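Side-chain contacts in putative ABC transporter (Thermobispora bispora, PDB 4PE6), which probably binds a sugar or sugar-derived solute for an ABC transporter and holds a trihydroxybutanoic acid in this crystal: residues R319-V322 / E323-T327; A271-L274 / L275-R278; E166-K169 / K170-E174. All coordinates share one frame; numbering follows the deposited sequence.

Interaction 1 of 3, residues R319-V322 / E323-T327; sequences RQQV and EAIKT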
loop_
_atom_site.group_PDB
_atom_site.type_symbol
_atom_site.label_atom_id
_atom_site.label_comp_id
_atom_site.label_asym_id
_atom_site.label_seq_id
_atom_site.Cartn_x
_atom_site.Cartn_y
_atom_site.Cartn_z
ATOM N N ARG A 319 -6.303 12.104 -14.895
ATOM C CA ARG A 319 -6.016 12.295 -16.317
ATOM C C ARG A 319 -4.673 12.974 -16.562
ATOM O O ARG A 319 -3.940 12.587 -17.483
ATOM C CB ARG A 319 -7.152 13.061 -17.007
ATOM C CG ARG A 319 -8.353 12.177 -17.304
ATOM C CD ARG A 319 -9.517 12.988 -17.833
ATOM N NE ARG A 319 -10.695 12.160 -18.068
ATOM C CZ ARG A 319 -11.881 12.640 -18.419
ATOM N NH1 ARG A 319 -12.057 13.942 -18.572
ATOM N NH2 ARG A 319 -12.899 11.812 -18.624
ATOM N N GLN A 320 -4.345 13.969 -15.737
ATOM C CA GLN A 320 -3.034 14.620 -15.806
ATOM C C GLN A 320 -1.908 13.620 -15.653
ATOM O O GLN A 320 -0.935 13.658 -16.399
ATOM C CB GLN A 320 -2.873 15.679 -14.716
ATOM C CG GLN A 320 -3.593 16.988 -14.967
ATOM C CD GLN A 320 -3.389 17.959 -13.810
ATOM O OE1 GLN A 320 -2.320 17.982 -13.179
ATOM N NE2 GLN A 320 -4.413 18.759 -13.516
ATOM N N GLN A 321 -2.018 12.748 -14.652
ATOM C CA GLN A 321 -0.979 11.742 -14.406
ATOM C C GLN A 321 -0.879 10.759 -15.559
ATOM O O GLN A 321 0.225 10.375 -15.940
ATOM C CB GLN A 321 -1.213 10.982 -13.087
ATOM C CG GLN A 321 -0.264 9.802 -12.854
ATOM C CD GLN A 321 1.140 10.202 -12.415
ATOM O OE1 GLN A 321 1.364 11.314 -11.938
ATOM N NE2 GLN A 321 2.091 9.275 -12.556
ATOM N N VAL A 322 -2.025 10.366 -16.114
ATOM C CA VAL A 322 -2.036 9.496 -17.293
ATOM C C VAL A 322 -1.324 10.195 -18.457
ATOM O O VAL A 322 -0.534 9.580 -19.161
ATOM C CB VAL A 322 -3.464 9.074 -17.687
ATOM C CG1 VAL A 322 -3.458 8.291 -18.985
ATOM C CG2 VAL A 322 -4.100 8.223 -16.582
ATOM N N GLU A 323 -1.587 11.486 -18.638
ATOM C CA GLU A 323 -0.938 12.232 -19.712
ATOM C C GLU A 323 0.563 12.314 -19.519
ATOM O O GLU A 323 1.311 12.199 -20.487
ATOM C CB GLU A 323 -1.552 13.622 -19.870
ATOM C CG GLU A 323 -2.756 13.612 -20.793
ATOM C CD GLU A 323 -2.372 13.291 -22.234
ATOM O OE1 GLU A 323 -1.456 13.952 -22.774
ATOM O OE2 GLU A 323 -2.984 12.377 -22.826
ATOM N N ALA A 324 1.000 12.513 -18.279
ATOM C CA ALA A 324 2.420 12.478 -17.950
ATOM C C ALA A 324 3.040 11.110 -18.226
ATOM O O ALA A 324 4.173 11.029 -18.681
ATOM C CB ALA A 324 2.653 12.882 -16.499
ATOM N N ILE A 325 2.306 10.039 -17.954
ATOM C CA ILE A 325 2.798 8.691 -18.223
ATOM C C ILE A 325 2.924 8.462 -19.730
ATOM O O ILE A 325 3.937 7.973 -20.187
ATOM C CB ILE A 325 1.888 7.610 -17.588
ATOM C CG1 ILE A 325 2.014 7.643 -16.062
ATOM C CG2 ILE A 325 2.245 6.217 -18.101
ATOM C CD1 ILE A 325 1.005 6.766 -15.330
ATOM N N LYS A 326 1.886 8.807 -20.490
ATOM C CA LYS A 326 1.878 8.582 -21.937
ATOM C C LYS A 326 2.974 9.372 -22.618
ATOM O O LYS A 326 3.658 8.861 -23.503
ATOM C CB LYS A 326 0.543 9.004 -22.555
ATOM C CG LYS A 326 -0.598 8.030 -22.329
ATOM C CD LYS A 326 -1.878 8.572 -22.939
ATOM C CE LYS A 326 -2.957 7.512 -23.010
ATOM N NZ LYS A 326 -4.316 8.093 -22.824
ATOM N N THR A 327 3.124 10.628 -22.213
ATOM C CA THR A 327 4.099 11.522 -22.824
ATOM C C THR A 327 5.474 11.410 -22.175
ATOM O O THR A 327 6.408 12.058 -22.616
ATOM C CB THR A 327 3.644 12.997 -22.748
ATOM O OG1 THR A 327 3.594 13.425 -21.381
ATOM C CG2 THR A 327 2.270 13.191 -23.423
#
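Gln321 and Ile325, one helical turn apart, are brought together by their side-chain torsions. The CG of Gln321 stands opposite its backbone N (chi1 173°), and the bend at the next bond (chi2 77°) swings the amide round toward the C-terminal end of the helix. Ile325 turns CG1 back beside its own N (chi1 -70°), so that CG1 and CD1 lean over the preceding turn. The two chains meet at a slant, with Gln321 NE2 3.9 Å from Ile325 CG1, a packing contact that leaves the amide to bind elsewhere. Gln321 OE1 accepts from Val332 N, and NE2 of the same amide gives a weak bond to Thr285 O. Ile325 CG1 also rests on the backbone, 3.3 Å from Gln321 O, the same oxygen that receives Ile325 N at 2.9 Å.

One residue further along, Val322 and Lys326 run alongside each other in the same direction. The methylenes of Lys326 pass Val322 O, with CG at 3.5 Å, and NZ arrives 3.9 Å from Val322 CG1 before bonding Asp279 O, which fixes the far end of the lysine. Toward the C-terminal end, Glu323 O is gripped twice by one residue: Thr327 N at 3.0 Å and Thr327 OG1 at 2.7 Å approach it from opposite faces of the carbonyl plane.

These residues belong to the C-terminal helix 315-327. Gln321 and Ile325 lay its inner side against Phe286 and Met284 of strand 283-290, while Val322 and Lys326 pack on Pro281 in the loop leading into that strand.

Interaction 2 of 3, residues A271-L274 / L275-R278; sequences ALDL and LEGR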
loop_
_atom_site.group_PDB
_atom_site.type_symbol
_atom_site.label_atom_id
_atom_site.label_comp_id
_atom_site.label_asym_id
_atom_site.label_seq_id
_atom_site.Cartn_x
_atom_site.Cartn_y
_atom_site.Cartn_z
ATOM N N ALA A 271 -11.322 3.228 -14.491
ATOM C CA ALA A 271 -12.453 2.421 -14.933
ATOM C C ALA A 271 -13.491 3.252 -15.683
ATOM O O ALA A 271 -13.993 2.816 -16.723
ATOM C CB ALA A 271 -13.087 1.685 -13.758
ATOM N N LEU A 272 -13.820 4.432 -15.158
ATOM C CA LEU A 272 -14.820 5.264 -15.779
ATOM C C LEU A 272 -14.343 5.753 -17.153
ATOM O O LEU A 272 -15.133 5.820 -18.077
ATOM C CB LEU A 272 -15.172 6.464 -14.912
ATOM C CG LEU A 272 -15.844 6.142 -13.581
ATOM C CD1 LEU A 272 -16.235 7.450 -12.902
ATOM C CD2 LEU A 272 -17.053 5.252 -13.739
ATOM N N ASP A 273 -13.058 6.034 -17.287
ATOM C CA ASP A 273 -12.521 6.456 -18.593
ATOM C C ASP A 273 -12.554 5.291 -19.583
ATOM O O ASP A 273 -12.905 5.460 -20.767
ATOM C CB ASP A 273 -11.121 7.062 -18.449
ATOM C CG ASP A 273 -11.170 8.569 -18.087
ATOM O OD1 ASP A 273 -12.284 9.129 -18.016
ATOM O OD2 ASP A 273 -10.114 9.200 -17.891
ATOM N N LEU A 274 -12.241 4.106 -19.075
ATOM C CA LEU A 274 -12.291 2.895 -19.876
ATOM C C LEU A 274 -13.711 2.662 -20.383
ATOM O O LEU A 274 -13.920 2.311 -21.555
ATOM C CB LEU A 274 -11.797 1.705 -19.053
ATOM C CG LEU A 274 -10.275 1.618 -18.849
ATOM C CD1 LEU A 274 -9.939 0.386 -18.044
ATOM C CD2 LEU A 274 -9.508 1.579 -20.152
ATOM N N LEU A 275 -14.686 2.874 -19.501
ATOM C CA LEU A 275 -16.084 2.612 -19.828
ATOM C C LEU A 275 -16.650 3.563 -20.880
ATOM O O LEU A 275 -17.622 3.217 -21.566
ATOM C CB LEU A 275 -16.943 2.666 -18.558
ATOM C CG LEU A 275 -16.809 1.433 -17.666
ATOM C CD1 LEU A 275 -17.526 1.661 -16.327
ATOM C CD2 LEU A 275 -17.334 0.185 -18.374
ATOM N N GLU A 276 -16.074 4.755 -21.018
ATOM C CA GLU A 276 -16.489 5.666 -22.084
ATOM C C GLU A 276 -15.576 5.629 -23.315
ATOM O O GLU A 276 -15.528 6.576 -24.092
ATOM C CB GLU A 276 -16.685 7.092 -21.540
ATOM C CG GLU A 276 -15.463 7.780 -20.955
ATOM C CD GLU A 276 -15.764 9.239 -20.568
ATOM O OE1 GLU A 276 -15.236 10.185 -21.217
ATOM O OE2 GLU A 276 -16.574 9.431 -19.644
ATOM N N GLY A 277 -14.856 4.524 -23.491
ATOM C CA GLY A 277 -14.072 4.290 -24.714
ATOM C C GLY A 277 -12.685 4.914 -24.808
ATOM O O GLY A 277 -12.066 4.915 -25.890
ATOM N N ARG A 278 -12.177 5.436 -23.693
ATOM C CA ARG A 278 -10.875 6.081 -23.695
ATOM C C ARG A 278 -9.779 5.050 -23.566
ATOM O O ARG A 278 -9.961 4.006 -22.961
ATOM C CB ARG A 278 -10.743 7.089 -22.565
ATOM C CG ARG A 278 -11.675 8.276 -22.676
ATOM C CD ARG A 278 -11.408 9.233 -21.533
ATOM N NE ARG A 278 -12.295 10.381 -21.626
ATOM C CZ ARG A 278 -11.931 11.633 -21.879
ATOM N NH1 ARG A 278 -10.663 11.983 -22.037
ATOM N NH2 ARG A 278 -12.876 12.553 -21.953
HETATM O O HOH W 1 -11.812 1.884 -23.221
#
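Leu274 O is held from two directions: Gly277 N donates to it at 3.1 Å from well above the carbonyl plane, and a water donates at 2.7 Å. The same water gives its other hydrogen to Arg278 O, tying the departing chain back to the helix. The bonds from Gly277 N to Leu274 O and from Arg278 N to Asp273 O (3.0 Å) make a Schellman motif that closes helix 263-275, and Gly277, with positive phi (83°), is its C-prime residue.

The reversal lays the Arg278 side chain across Asp273. Its CD lies 3.5 Å from Asp273 CG, and the carboxylate and guanidinium planes are turned 24° apart. Asp273 OD1 sits well out of the guanidinium plane, 3.8 Å from Arg278 NE, so this long salt bridge is purely electrostatic. The directed bond goes to Glu276 instead: Arg278 NE meets Glu276 OE1 at 3.0 Å, nearly straight at 171°, with the oxygen in the guanidinium plane.

Arg319 and Arg315 of helix 315-327 also bind Asp273 OD1, and Arg315 binds Glu276 OE2. The two carboxylates, although close to each other, thus share three arginines, Arg278, Arg315 and Arg319, which probably keeps both ionised and offsets their mutual repulsion.

Interaction 3 of 3, residues E166-K169 / K170-E174; sequences ETTK and KILAE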
loop_
_atom_site.group_PDB
_atom_site.type_symbol
_atom_site.label_atom_id
_atom_site.label_comp_id
_atom_site.label_asym_id
_atom_site.label_seq_id
_atom_site.Cartn_x
_atom_site.Cartn_y
_atom_site.Cartn_z
ATOM N N GLU A 166 12.631 -8.802 -2.052
ATOM C CA GLU A 166 13.831 -8.943 -2.862
ATOM C C GLU A 166 14.637 -7.664 -2.812
ATOM O O GLU A 166 15.869 -7.707 -2.711
ATOM C CB GLU A 166 13.506 -9.286 -4.324
ATOM C CG GLU A 166 12.846 -10.632 -4.499
ATOM C CD GLU A 166 13.689 -11.754 -3.941
ATOM O OE1 GLU A 166 14.870 -11.871 -4.354
ATOM O OE2 GLU A 166 13.184 -12.502 -3.065
ATOM N N THR A 167 13.957 -6.523 -2.897
ATOM C CA THR A 167 14.648 -5.241 -2.861
ATOM C C THR A 167 15.339 -5.057 -1.496
ATOM O O THR A 167 16.521 -4.708 -1.439
ATOM C CB THR A 167 13.707 -4.058 -3.142
ATOM O OG1 THR A 167 13.063 -4.239 -4.399
ATOM C CG2 THR A 167 14.456 -2.764 -3.179
ATOM N N THR A 168 14.624 -5.332 -0.408
ATOM C CA THR A 168 15.209 -5.201 0.919
ATOM C C THR A 168 16.457 -6.079 1.070
ATOM O O THR A 168 17.454 -5.629 1.618
ATOM C CB THR A 168 14.213 -5.560 2.034
ATOM O OG1 THR A 168 13.054 -4.728 1.924
ATOM C CG2 THR A 168 14.854 -5.330 3.392
ATOM N N LYS A 169 16.404 -7.315 0.573
ATOM C CA LYS A 169 17.565 -8.203 0.682
ATOM C C LYS A 169 18.737 -7.650 -0.133
ATOM O O LYS A 169 19.883 -7.662 0.319
ATOM C CB LYS A 169 17.220 -9.620 0.235
ATOM C CG LYS A 169 16.291 -10.366 1.201
ATOM C CD LYS A 169 16.104 -11.818 0.793
ATOM C CE LYS A 169 15.399 -11.937 -0.547
ATOM N NZ LYS A 169 14.972 -13.330 -0.865
ATOM N N LYS A 170 18.440 -7.160 -1.328
ATOM C CA LYS A 170 19.466 -6.571 -2.190
ATOM C C LYS A 170 20.192 -5.402 -1.529
ATOM O O LYS A 170 21.415 -5.324 -1.554
ATOM C CB LYS A 170 18.844 -6.110 -3.489
ATOM C CG LYS A 170 19.873 -5.719 -4.518
ATOM C CD LYS A 170 19.213 -5.146 -5.759
ATOM C CE LYS A 170 20.266 -4.704 -6.774
ATOM N NZ LYS A 170 19.916 -3.372 -7.350
ATOM N N ILE A 171 19.434 -4.488 -0.945
ATOM C CA ILE A 171 20.005 -3.359 -0.246
ATOM C C ILE A 171 20.822 -3.839 0.955
ATOM O O ILE A 171 21.936 -3.361 1.181
ATOM C CB ILE A 171 18.919 -2.346 0.151
ATOM C CG1 ILE A 171 18.329 -1.717 -1.112
ATOM C CG2 ILE A 171 19.465 -1.279 1.100
ATOM C CD1 ILE A 171 17.062 -0.916 -0.860
ATOM N N LEU A 172 20.300 -4.790 1.719
ATOM C CA LEU A 172 21.040 -5.306 2.862
ATOM C C LEU A 172 22.392 -5.878 2.442
ATOM O O LEU A 172 23.373 -5.719 3.154
ATOM C CB LEU A 172 20.254 -6.389 3.595
ATOM C CG LEU A 172 19.177 -5.854 4.528
ATOM C CD1 LEU A 172 18.253 -6.992 4.913
ATOM C CD2 LEU A 172 19.807 -5.228 5.752
ATOM N N ALA A 173 22.438 -6.521 1.283
ATOM C CA ALA A 173 23.673 -7.127 0.780
ATOM C C ALA A 173 24.774 -6.088 0.519
ATOM O O ALA A 173 25.962 -6.431 0.499
ATOM C CB ALA A 173 23.378 -7.924 -0.480
ATOM N N GLU A 174 24.380 -4.836 0.309
ATOM C CA GLU A 174 25.326 -3.740 0.126
ATOM C C GLU A 174 25.911 -3.221 1.440
ATOM O O GLU A 174 26.815 -2.390 1.421
ATOM C CB GLU A 174 24.660 -2.588 -0.618
ATOM C CG GLU A 174 24.204 -2.970 -2.012
ATOM C CD GLU A 174 23.370 -1.902 -2.675
ATOM O OE1 GLU A 174 23.151 -0.822 -2.066
ATOM O OE2 GLU A 174 22.941 -2.159 -3.814
#
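Ile171 N donates to Thr167 O at 3.0 Å in a nearly straight bond (169°), one of four successive i to i+4 backbone bonds that join 166-169 to 170-173. Lys170 N donates to Glu166 O, also at 3.0 Å, but tilted from the carbonyl plane. On the exposed side, Lys169 folds back by a bend at its third torsion (chi3 -64°), and its NZ forms a salt bridge with Glu166 OE2 at 3.0 Å. The ammonium comes to the syn side of that oxygen but out of the carboxylate plane, linking residues three apart on the helix surface.

Both threonines turn the hydroxyl one way and the methyl the other. OG1 lies beside the backbone N and bonds a carbonyl of the preceding turn, Thr167 to Glu163 O and Thr168 to Met164 O. This satisfies the hydroxyls within the helix and leaves each CG2 directed toward the following turn. Thr167 CG2 then touches Ile171 CD1 at 3.9 Å, the two side chains lying alongside and pointing the same way. Thr168 CG2 and Leu172 CD1 repeat the arrangement at 4.1 Å, while Leu172 CG rests 3.4 Å from Thr168 O.

The two pairs face different neighbours of helix 159-173, the helix of the beta-alpha-beta unit between strands 147-153 and 178-185. Thr167 and Ile171 pack against helix 128-142 at Thr133, with Ala132 and Leu140 extending the interface, whereas Leu172 lies on Val178 and Thr180 of the edge strand 178-185.

How the interactions relate
Interactions 1 and 2 form one cluster, with centres 15 Å apart. Arg319 NH2 of interaction 1 makes a 2.8 Å salt bridge to Asp273 OD1 of interaction 2, linking the C-terminal end of helix 263-275 to helix 315-327. Interaction 3 is separate: its centre is 31 Å from that of interaction 1 and 40 Å from that of interaction 2, and it touches neither. It is in the other lobe of a fold consistent with two-lobed, type I periplasmic binding proteins. The Thr168 side chain is about 12 Å from the bound trihydroxybutanoic acid, and helix 159-173 also carries the pocket residue Pro160 near its start.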